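Local coordinates for flagellar basal body rod modification protein (Helicobacter pylori 26695, PDB 4ZZF) that is probably required for assembly of the flagellar hook, perhaps as a scaffolding protein, represented here by a fragment containing its Ig-like domain, at residues Lys8-Val14 against Arg107-Val113. Residues are numbered along the deposited sequence; the frame is centred on the assembly and turned at random.
Sequences KIAETDV and RIGRGEV
E11 reaches across from strand 9-12 to two arginines of the segment 107-113. Its CB already lies 3.7 Å from NH2 of R107, and the chain then turns about CB-CG (chi2 -80°), swinging the carboxylate over towards R110. CD comes to 3.5 Å from NE of R110. At the tip the oxygens divide the work: OE2 takes a nearly straight bond from R110 NE at 2.8 Å, met on its syn side but 34° out of the carboxylate plane, whereas OE1 forms a salt bridge with R107 NH2 whose hydrogen bond is weak. A water donates to OE1 and accepts from R107 NE, bridging the same pair. Y141 OH bonds to both OE2 and R110 NH2, and the latter also pairs with D32, which should help fix the R110 guanidinium.

R107 is turned so that NH1 and NH2 both grip the T12 carbonyl oxygen, at 3.1 Å for NH1. T12 answers through its own hydroxyl: OG1 donates to the G109 oxygen at 2.8 Å, an acceptor shared with T12 N, while receiving V14 N in an ST turn. On the other face from E11, A10 CB packs against V113 CG2 at 3.7 Å.

Strand 9-12 pairs along its other edge with strand 137-141. Having left the sheet of strand 104-107, the connecting segment is zipped to this first strand of the small domain, beside residues 12-16, which make the same crossing in the other direction. The arrangement is consistent with the pairing of Tudor-like and Ig-like (fibronectin type III-like) domains known from FlgD relatives.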
loop_
_atom_site.group_PDB
_atom_site.type_symbol
_atom_site.label_atom_id
_atom_site.label_comp_id
_atom_site.label_asym_id
_atom_site.label_seq_id
_atom_site.Cartn_x
_atom_site.Cartn_y
_atom_site.Cartn_z
ATOM N N LYS A 8 2.120 -8.950 0.841
ATOM C CA LYS A 8 1.047 -9.734 0.234
ATOM C C LYS A 8 1.450 -11.196 0.242
ATOM O O LYS A 8 2.633 -11.517 0.384
ATOM C CB LYS A 8 0.745 -9.289 -1.207
ATOM C CG LYS A 8 0.389 -7.793 -1.394
ATOM C CD LYS A 8 -0.899 -7.419 -0.683
ATOM C CE LYS A 8 -1.384 -6.027 -1.077
ATOM N NZ LYS A 8 -0.371 -4.967 -0.820
ATOM N N ILE A 9 0.473 -12.080 0.093
ATOM C CA ILE A 9 0.767 -13.461 -0.235
ATOM C C ILE A 9 0.849 -13.529 -1.736
ATOM O O ILE A 9 -0.011 -12.980 -2.439
ATOM C CB ILE A 9 -0.300 -14.453 0.287
ATOM C CG1 ILE A 9 -0.543 -14.243 1.782
ATOM C CG2 ILE A 9 0.108 -15.916 -0.027
ATOM C CD1 ILE A 9 0.530 -14.827 2.654
ATOM N N ALA A 10 1.908 -14.166 -2.230
ATOM C CA ALA A 10 2.072 -14.381 -3.665
ATOM C C ALA A 10 1.958 -15.868 -3.974
ATOM O O ALA A 10 2.475 -16.699 -3.226
ATOM C CB ALA A 10 3.409 -13.839 -4.141
ATOM N N GLU A 11 1.231 -16.187 -5.036
ATOM C CA GLU A 11 1.250 -17.510 -5.635
ATOM C C GLU A 11 2.160 -17.402 -6.871
ATOM O O GLU A 11 1.947 -16.524 -7.694
ATOM C CB GLU A 11 -0.165 -17.969 -6.042
ATOM C CG GLU A 11 -1.214 -17.985 -4.935
ATOM C CD GLU A 11 -1.119 -19.224 -4.059
ATOM O OE1 GLU A 11 -0.518 -20.234 -4.501
ATOM O OE2 GLU A 11 -1.622 -19.193 -2.919
ATOM N N THR A 12 3.173 -18.248 -7.002
ATOM C CA THR A 12 4.006 -18.205 -8.209
ATOM C C THR A 12 3.883 -19.489 -9.028
ATOM O O THR A 12 3.352 -20.486 -8.542
ATOM C CB THR A 12 5.492 -17.984 -7.892
ATOM O OG1 THR A 12 6.075 -19.215 -7.465
ATOM C CG2 THR A 12 5.675 -16.928 -6.836
ATOM N N ASP A 13 4.376 -19.473 -10.267
ATOM C CA ASP A 13 4.321 -20.677 -11.100
ATOM C C ASP A 13 5.498 -21.632 -10.831
ATOM O O ASP A 13 5.707 -22.582 -11.570
ATOM C CB ASP A 13 4.262 -20.318 -12.600
ATOM C CG ASP A 13 5.462 -19.490 -13.071
ATOM O OD1 ASP A 13 6.538 -19.549 -12.449
ATOM O OD2 ASP A 13 5.334 -18.772 -14.082
ATOM N N VAL A 14 6.268 -21.370 -9.781
ATOM C CA VAL A 14 7.300 -22.308 -9.340
ATOM C C VAL A 14 6.711 -23.272 -8.320
ATOM O O VAL A 14 6.438 -22.874 -7.188
ATOM C CB VAL A 14 8.491 -21.576 -8.705
ATOM C CG1 VAL A 14 9.474 -22.570 -8.099
ATOM C CG2 VAL A 14 9.161 -20.671 -9.735
ATOM N N ARG A 107 2.370 -25.196 -0.458
ATOM C CA ARG A 107 3.236 -25.780 -1.475
ATOM C C ARG A 107 4.416 -24.862 -1.634
ATOM O O ARG A 107 4.354 -23.691 -1.238
ATOM C CB ARG A 107 2.511 -25.927 -2.820
ATOM C CG ARG A 107 2.021 -24.582 -3.363
ATOM C CD ARG A 107 1.797 -24.611 -4.863
ATOM N NE ARG A 107 1.220 -23.369 -5.380
ATOM C CZ ARG A 107 1.887 -22.464 -6.096
ATOM N NH1 ARG A 107 3.173 -22.643 -6.376
ATOM N NH2 ARG A 107 1.269 -21.371 -6.529
ATOM N N ILE A 108 5.485 -25.396 -2.205
ATOM C CA ILE A 108 6.618 -24.585 -2.612
ATOM C C ILE A 108 6.186 -23.490 -3.594
ATOM O O ILE A 108 5.375 -23.734 -4.488
ATOM C CB ILE A 108 7.698 -25.468 -3.261
ATOM C CG1 ILE A 108 8.477 -26.208 -2.179
ATOM C CG2 ILE A 108 8.670 -24.644 -4.107
ATOM C CD1 ILE A 108 9.735 -26.858 -2.715
ATOM N N GLY A 109 6.724 -22.283 -3.444
ATOM C CA GLY A 109 6.473 -21.240 -4.433
ATOM C C GLY A 109 5.259 -20.367 -4.151
ATOM O O GLY A 109 4.705 -19.745 -5.057
ATOM N N ARG A 110 4.836 -20.322 -2.890
ATOM C CA ARG A 110 3.819 -19.372 -2.462
ATOM C C ARG A 110 4.135 -18.927 -1.046
ATOM O O ARG A 110 4.797 -19.636 -0.300
ATOM C CB ARG A 110 2.412 -19.985 -2.530
ATOM C CG ARG A 110 2.190 -21.151 -1.540
ATOM C CD ARG A 110 0.715 -21.555 -1.456
ATOM N NE ARG A 110 -0.128 -20.494 -0.908
ATOM C CZ ARG A 110 -0.305 -20.288 0.396
ATOM N NH1 ARG A 110 0.309 -21.062 1.281
ATOM N NH2 ARG A 110 -1.075 -19.300 0.824
ATOM N N GLY A 111 3.660 -17.752 -0.670
ATOM C CA GLY A 111 3.855 -17.290 0.686
ATOM C C GLY A 111 3.964 -15.790 0.752
ATOM O O GLY A 111 3.859 -15.086 -0.267
ATOM N N GLU A 112 4.182 -15.296 1.962
ATOM C CA GLU A 112 4.290 -13.869 2.154
ATOM C C GLU A 112 5.504 -13.317 1.431
ATOM O O GLU A 112 6.584 -13.904 1.469
ATOM C CB GLU A 112 4.364 -13.525 3.630
ATOM C CG GLU A 112 4.306 -12.027 3.876
ATOM C CD GLU A 112 4.233 -11.673 5.356
ATOM O OE1 GLU A 112 4.866 -12.377 6.177
ATOM O OE2 GLU A 112 3.540 -10.688 5.683
ATOM N N VAL A 113 5.321 -12.188 0.760
ATOM C CA VAL A 113 6.452 -11.496 0.177
ATOM C C VAL A 113 7.136 -10.656 1.230
ATOM O O VAL A 113 6.573 -9.677 1.708
ATOM C CB VAL A 113 6.034 -10.611 -0.985
ATOM C CG1 VAL A 113 7.261 -9.911 -1.565
ATOM C CG2 VAL A 113 5.307 -11.452 -2.036
HETATM O O HOH W 1 -1.405 -22.846 -4.115
#